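Local structure of peptide-binding protein (Photobacterium damsela subsp. piscicida, 6SQX) at residues Ser343-Tyr357 and Leu383-Ile396. The protein is a secreted NlpC/P60-type cysteine peptidase that cleaves the peptidoglycan of potentially competing bacteria. Residues are numbered along the deposited sequence; the frame is centred on the assembly and turned at random.
Sequences SFYQANYAGQIYSMY and LVSFGNSKTSTSHI. With EDO (1,2-ethanediol), chain L; EDO (1,2-ethanediol), chain F.
Ser343 OG and Thr393 OG1 share a hydrogen bond of 2.8 Å between hydroxyls at the start of helix 343-349, and either could be the donor. The ring of Phe344 turns its edge to Thr391: CE1 lies 3.4 Å from Thr391 O, which sits in the ring plane. A water donates to Thr391 O at 2.6 Å and in turn accepts from Asn348 ND2; the second N-H of this amide goes to Phe344 O, so the side chain is held at two points. Ile396 CD1 packs against Gln346, 3.5 Å from OE1, an oxygen buried here without a polar partner, while NE2 bonds to Pro340 O and Ser325 O. Helix 343-349 lies against the antiparallel sheet of the NlpC/P60 domain, over the hairpin of strands 382-387 and 395-405, where Ser394 and His395 face Phe386 in a classic beta bulge. Just past edge strand 353-355, Tyr357 receives Lys390 CB over one face of its ring, a CH-pi contact 3.8 Å from the centroid. With Lys390 CG anti to the backbone N (chi1 -179°), CG and CD follow over the same face, and the two side chains cross at about a right angle. A second water joins Ser355 OG to Lys390 O.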
loop_
_atom_site.group_PDB
_atom_site.type_symbol
_atom_site.label_atom_id
_atom_site.label_comp_id
_atom_site.label_asym_id
_atom_site.label_seq_id
_atom_site.Cartn_x
_atom_site.Cartn_y
_atom_site.Cartn_z
ATOM N N SER A 343 1.543 -4.400 -6.524
ATOM C CA SER A 343 2.827 -5.067 -6.790
ATOM C C SER A 343 3.214 -5.054 -8.265
ATOM O O SER A 343 4.398 -4.865 -8.582
ATOM C CB SER A 343 2.852 -6.504 -6.240
ATOM O OG SER A 343 1.877 -7.322 -6.879
ATOM N N PHE A 344 2.254 -5.285 -9.171
ATOM C CA PHE A 344 2.600 -5.309 -10.595
ATOM C C PHE A 344 3.112 -3.947 -11.042
ATOM O O PHE A 344 4.103 -3.846 -11.788
ATOM C CB PHE A 344 1.386 -5.694 -11.431
ATOM C CG PHE A 344 1.638 -5.592 -12.907
ATOM C CD1 PHE A 344 2.195 -6.656 -13.608
ATOM C CD2 PHE A 344 1.346 -4.417 -13.590
ATOM C CE1 PHE A 344 2.451 -6.562 -14.987
ATOM C CE2 PHE A 344 1.599 -4.323 -14.966
ATOM C CZ PHE A 344 2.159 -5.401 -15.650
ATOM N N TYR A 345 2.442 -2.879 -10.603
ATOM C CA TYR A 345 2.862 -1.553 -11.031
ATOM C C TYR A 345 4.153 -1.123 -10.353
ATOM O O TYR A 345 4.968 -0.414 -10.958
ATOM C CB TYR A 345 1.726 -0.545 -10.847
ATOM C CG TYR A 345 0.596 -0.814 -11.813
ATOM C CD1 TYR A 345 0.655 -0.330 -13.117
ATOM C CD2 TYR A 345 -0.512 -1.577 -11.440
ATOM C CE1 TYR A 345 -0.372 -0.598 -14.013
ATOM C CE2 TYR A 345 -1.544 -1.845 -12.321
ATOM C CZ TYR A 345 -1.465 -1.357 -13.611
ATOM O OH TYR A 345 -2.463 -1.617 -14.500
ATOM N N GLN A 346 4.372 -1.550 -9.094
ATOM C CA GLN A 346 5.665 -1.283 -8.459
ATOM C C GLN A 346 6.783 -1.972 -9.225
ATOM O O GLN A 346 7.795 -1.340 -9.585
ATOM C CB GLN A 346 5.649 -1.746 -6.987
ATOM C CG GLN A 346 4.692 -0.909 -6.131
ATOM C CD GLN A 346 4.647 -1.356 -4.693
ATOM O OE1 GLN A 346 5.108 -2.444 -4.359
ATOM N NE2 GLN A 346 4.041 -0.539 -3.852
ATOM N N ALA A 347 6.593 -3.270 -9.508
ATOM C CA ALA A 347 7.647 -4.047 -10.155
ATOM C C ALA A 347 7.986 -3.495 -11.532
ATOM O O ALA A 347 9.150 -3.494 -11.928
ATOM C CB ALA A 347 7.223 -5.502 -10.291
ATOM N N ASN A 348 6.981 -3.020 -12.270
ATOM C CA ASN A 348 7.186 -2.597 -13.647
ATOM C C ASN A 348 7.444 -1.105 -13.814
ATOM O O ASN A 348 8.057 -0.709 -14.815
ATOM C CB ASN A 348 6.003 -3.063 -14.492
ATOM C CG ASN A 348 6.079 -4.538 -14.780
ATOM O OD1 ASN A 348 6.707 -4.947 -15.764
ATOM N ND2 ASN A 348 5.437 -5.354 -13.947
ATOM N N TYR A 349 6.998 -0.259 -12.885
ATOM C CA TYR A 349 7.051 1.183 -13.108
ATOM C C TYR A 349 7.824 1.956 -12.056
ATOM O O TYR A 349 8.003 3.170 -12.219
ATOM C CB TYR A 349 5.640 1.789 -13.256
ATOM C CG TYR A 349 4.919 1.193 -14.458
ATOM C CD1 TYR A 349 5.193 1.634 -15.758
ATOM C CD2 TYR A 349 3.970 0.185 -14.297
ATOM C CE1 TYR A 349 4.563 1.053 -16.831
ATOM C CE2 TYR A 349 3.366 -0.407 -15.376
ATOM C CZ TYR A 349 3.644 0.056 -16.644
ATOM O OH TYR A 349 3.016 -0.523 -17.727
ATOM N N ALA A 350 8.269 1.308 -10.983
ATOM C CA ALA A 350 9.151 2.012 -10.068
ATOM C C ALA A 350 10.605 1.997 -10.528
ATOM O O ALA A 350 11.444 2.693 -9.937
ATOM C CB ALA A 350 9.031 1.423 -8.651
ATOM N N GLY A 351 10.916 1.202 -11.536
ATOM C CA GLY A 351 12.261 1.105 -12.070
ATOM C C GLY A 351 12.217 0.167 -13.249
ATOM O O GLY A 351 11.145 -0.277 -13.644
ATOM N N GLN A 352 13.394 -0.127 -13.810
ATOM C CA GLN A 352 13.518 -1.086 -14.905
ATOM C C GLN A 352 13.453 -2.502 -14.332
ATOM O O GLN A 352 14.361 -2.928 -13.614
ATOM C CB GLN A 352 14.856 -0.861 -15.599
ATOM C CG GLN A 352 15.245 -1.961 -16.525
ATOM C CD GLN A 352 14.313 -2.060 -17.696
ATOM O OE1 GLN A 352 14.223 -1.129 -18.504
ATOM N NE2 GLN A 352 13.619 -3.200 -17.813
ATOM N N ILE A 353 12.393 -3.241 -14.666
ATOM C CA ILE A 353 12.240 -4.596 -14.147
ATOM C C ILE A 353 13.281 -5.512 -14.777
ATOM O O ILE A 353 13.626 -5.387 -15.962
ATOM C CB ILE A 353 10.815 -5.119 -14.390
ATOM C CG1 ILE A 353 10.551 -6.360 -13.536
ATOM C CG2 ILE A 353 10.562 -5.431 -15.882
ATOM C CD1 ILE A 353 9.079 -6.746 -13.499
ATOM N N TYR A 354 13.805 -6.432 -13.980
ATOM C CA TYR A 354 14.696 -7.488 -14.434
ATOM C C TYR A 354 14.011 -8.807 -14.113
ATOM O O TYR A 354 13.920 -9.196 -12.937
ATOM C CB TYR A 354 16.051 -7.385 -13.736
ATOM C CG TYR A 354 16.992 -8.492 -14.117
ATOM C CD1 TYR A 354 17.419 -8.648 -15.433
ATOM C CD2 TYR A 354 17.455 -9.391 -13.165
ATOM C CE1 TYR A 354 18.273 -9.667 -15.780
ATOM C CE2 TYR A 354 18.322 -10.417 -13.508
ATOM C CZ TYR A 354 18.717 -10.554 -14.819
ATOM O OH TYR A 354 19.585 -11.562 -15.174
ATOM N N SER A 355 13.530 -9.496 -15.144
ATOM C CA SER A 355 12.821 -10.758 -14.970
ATOM C C SER A 355 13.796 -11.931 -14.966
ATOM O O SER A 355 14.629 -12.077 -15.870
ATOM C CB SER A 355 11.787 -10.959 -16.077
ATOM O OG SER A 355 11.370 -12.320 -16.138
ATOM N N MET A 356 13.656 -12.795 -13.966
ATOM C CA MET A 356 14.447 -14.012 -13.837
ATOM C C MET A 356 13.607 -15.245 -14.153
ATOM O O MET A 356 13.904 -16.346 -13.688
ATOM C CB MET A 356 15.068 -14.091 -12.443
ATOM C CG MET A 356 16.255 -13.160 -12.288
ATOM S SD MET A 356 16.778 -12.907 -10.587
ATOM C CE MET A 356 15.724 -11.525 -10.180
ATOM N N TYR A 357 12.558 -15.051 -14.961
ATOM C CA TYR A 357 11.717 -16.141 -15.456
ATOM C C TYR A 357 12.529 -17.265 -16.096
ATOM O O TYR A 357 12.187 -18.444 -15.961
ATOM C CB TYR A 357 10.754 -15.563 -16.502
ATOM C CG TYR A 357 9.970 -16.582 -17.303
ATOM C CD1 TYR A 357 8.851 -17.197 -16.774
ATOM C CD2 TYR A 357 10.326 -16.895 -18.606
ATOM C CE1 TYR A 357 8.115 -18.118 -17.489
ATOM C CE2 TYR A 357 9.603 -17.820 -19.330
ATOM C CZ TYR A 357 8.489 -18.422 -18.776
ATOM O OH TYR A 357 7.763 -19.341 -19.508
ATOM N N LEU A 383 13.224 -3.856 -5.148
ATOM C CA LEU A 383 12.029 -4.631 -4.889
ATOM C C LEU A 383 12.204 -6.010 -5.510
ATOM O O LEU A 383 12.644 -6.129 -6.657
ATOM C CB LEU A 383 10.817 -3.951 -5.534
ATOM C CG LEU A 383 10.590 -2.469 -5.224
ATOM C CD1 LEU A 383 9.308 -1.948 -5.847
ATOM C CD2 LEU A 383 10.549 -2.257 -3.688
ATOM N N VAL A 384 11.865 -7.054 -4.772
ATOM C CA VAL A 384 11.812 -8.413 -5.301
ATOM C C VAL A 384 10.351 -8.813 -5.397
ATOM O O VAL A 384 9.624 -8.734 -4.400
ATOM C CB VAL A 384 12.582 -9.411 -4.413
ATOM C CG1 VAL A 384 12.775 -10.745 -5.170
ATOM C CG2 VAL A 384 13.934 -8.829 -4.008
ATOM N N SER A 385 9.916 -9.247 -6.585
ATOM C CA SER A 385 8.530 -9.604 -6.784
ATOM C C SER A 385 8.434 -11.032 -7.308
ATOM O O SER A 385 9.377 -11.563 -7.891
ATOM C CB SER A 385 7.819 -8.599 -7.704
ATOM O OG SER A 385 8.487 -8.472 -8.966
ATOM N N PHE A 386 7.279 -11.649 -7.067
ATOM C CA PHE A 386 7.076 -13.079 -7.272
ATOM C C PHE A 386 5.688 -13.257 -7.868
ATOM O O PHE A 386 4.755 -12.557 -7.479
ATOM C CB PHE A 386 7.112 -13.847 -5.922
ATOM C CG PHE A 386 8.275 -13.464 -5.018
ATOM C CD1 PHE A 386 8.162 -12.365 -4.168
ATOM C CD2 PHE A 386 9.439 -14.216 -4.993
ATOM C CE1 PHE A 386 9.211 -11.986 -3.325
ATOM C CE2 PHE A 386 10.502 -13.877 -4.131
ATOM C CZ PHE A 386 10.380 -12.741 -3.287
ATOM N N GLY A 387 5.543 -14.210 -8.785
ATOM C CA GLY A 387 4.213 -14.483 -9.297
ATOM C C GLY A 387 4.140 -15.855 -9.943
ATOM O O GLY A 387 5.137 -16.578 -10.025
ATOM N N ASN A 388 2.932 -16.210 -10.405
ATOM C CA ASN A 388 2.645 -17.534 -10.951
ATOM C C ASN A 388 2.770 -17.607 -12.466
ATOM O O ASN A 388 2.497 -18.661 -13.034
ATOM C CB ASN A 388 1.249 -18.025 -10.523
ATOM C CG ASN A 388 0.100 -17.250 -11.186
ATOM O OD1 ASN A 388 0.299 -16.451 -12.105
ATOM N ND2 ASN A 388 -1.119 -17.495 -10.710
ATOM N N SER A 389 3.149 -16.512 -13.122
ATOM C CA SER A 389 3.421 -16.489 -14.554
ATOM C C SER A 389 4.566 -15.511 -14.794
ATOM O O SER A 389 4.959 -14.757 -13.898
ATOM C CB SER A 389 2.189 -16.052 -15.369
ATOM O OG SER A 389 1.954 -14.653 -15.236
ATOM N N LYS A 390 5.096 -15.507 -16.027
ATOM C CA LYS A 390 6.231 -14.638 -16.333
ATOM C C LYS A 390 5.967 -13.185 -15.948
ATOM O O LYS A 390 6.840 -12.516 -15.369
ATOM C CB LYS A 390 6.584 -14.734 -17.828
ATOM C CG LYS A 390 7.785 -13.862 -18.220
ATOM C CD LYS A 390 8.234 -14.065 -19.685
ATOM C CE LYS A 390 7.152 -13.656 -20.662
ATOM N NZ LYS A 390 7.634 -13.775 -22.086
ATOM N N THR A 391 4.762 -12.676 -16.234
ATOM C CA THR A 391 4.493 -11.253 -16.068
ATOM C C THR A 391 3.622 -10.909 -14.863
ATOM O O THR A 391 3.544 -9.729 -14.502
ATOM C CB THR A 391 3.859 -10.666 -17.334
ATOM O OG1 THR A 391 2.622 -11.337 -17.590
ATOM C CG2 THR A 391 4.801 -10.855 -18.526
ATOM N N SER A 392 2.964 -11.870 -14.231
ATOM C CA SER A 392 2.099 -11.476 -13.126
ATOM C C SER A 392 2.848 -11.472 -11.800
ATOM O O SER A 392 3.897 -12.101 -11.633
ATOM C CB SER A 392 0.874 -12.381 -13.038
ATOM O OG SER A 392 1.253 -13.681 -12.653
ATOM N N THR A 393 2.316 -10.708 -10.860
ATOM C CA THR A 393 2.894 -10.692 -9.533
ATOM C C THR A 393 1.809 -10.919 -8.493
ATOM O O THR A 393 0.698 -10.399 -8.596
ATOM C CB THR A 393 3.628 -9.348 -9.241
ATOM O OG1 THR A 393 2.722 -8.261 -9.433
ATOM C CG2 THR A 393 4.871 -9.174 -10.156
ATOM N N SER A 394 2.152 -11.711 -7.482
ATOM C CA SER A 394 1.273 -11.928 -6.347
ATOM C C SER A 394 1.963 -11.717 -5.008
ATOM O O SER A 394 1.321 -11.890 -3.973
ATOM C CB SER A 394 0.665 -13.327 -6.414
ATOM O OG SER A 394 1.681 -14.271 -6.577
ATOM N N HIS A 395 3.223 -11.315 -5.001
ATOM C CA HIS A 395 3.895 -10.928 -3.767
ATOM C C HIS A 395 5.039 -9.991 -4.114
ATOM O O HIS A 395 5.580 -10.041 -5.229
ATOM C CB HIS A 395 4.439 -12.130 -2.976
ATOM C CG HIS A 395 4.918 -11.747 -1.612
ATOM N ND1 HIS A 395 4.130 -11.036 -0.725
ATOM C CD2 HIS A 395 6.124 -11.909 -1.017
ATOM C CE1 HIS A 395 4.825 -10.813 0.382
ATOM N NE2 HIS A 395 6.035 -11.323 0.228
ATOM N N ILE A 396 5.397 -9.112 -3.169
ATOM C CA ILE A 396 6.534 -8.228 -3.378
ATOM C C ILE A 396 7.138 -7.928 -2.009
ATOM O O ILE A 396 6.426 -7.912 -0.993
ATOM C CB ILE A 396 6.101 -6.961 -4.178
ATOM C CG1 ILE A 396 7.309 -6.147 -4.646
ATOM C CG2 ILE A 396 5.124 -6.084 -3.340
ATOM C CD1 ILE A 396 6.890 -5.128 -5.754
HETATM C C1 EDO L . 3.996 -15.871 -4.652
HETATM O O1 EDO L . 2.598 -15.622 -4.474
HETATM C C2 EDO L . 4.185 -17.175 -5.419
HETATM O O2 EDO L . 3.556 -17.075 -6.703
HETATM C C1 EDO F . 12.204 6.347 -7.405
HETATM O O1 EDO F . 11.601 7.621 -7.663
HETATM C C2 EDO F . 11.144 5.264 -7.351
HETATM O O2 EDO F . 10.661 4.956 -8.670
HETATM O O HOH W 1 5.695 -8.284 -14.418
HETATM O O HOH W 2 9.356 -12.916 -14.281
#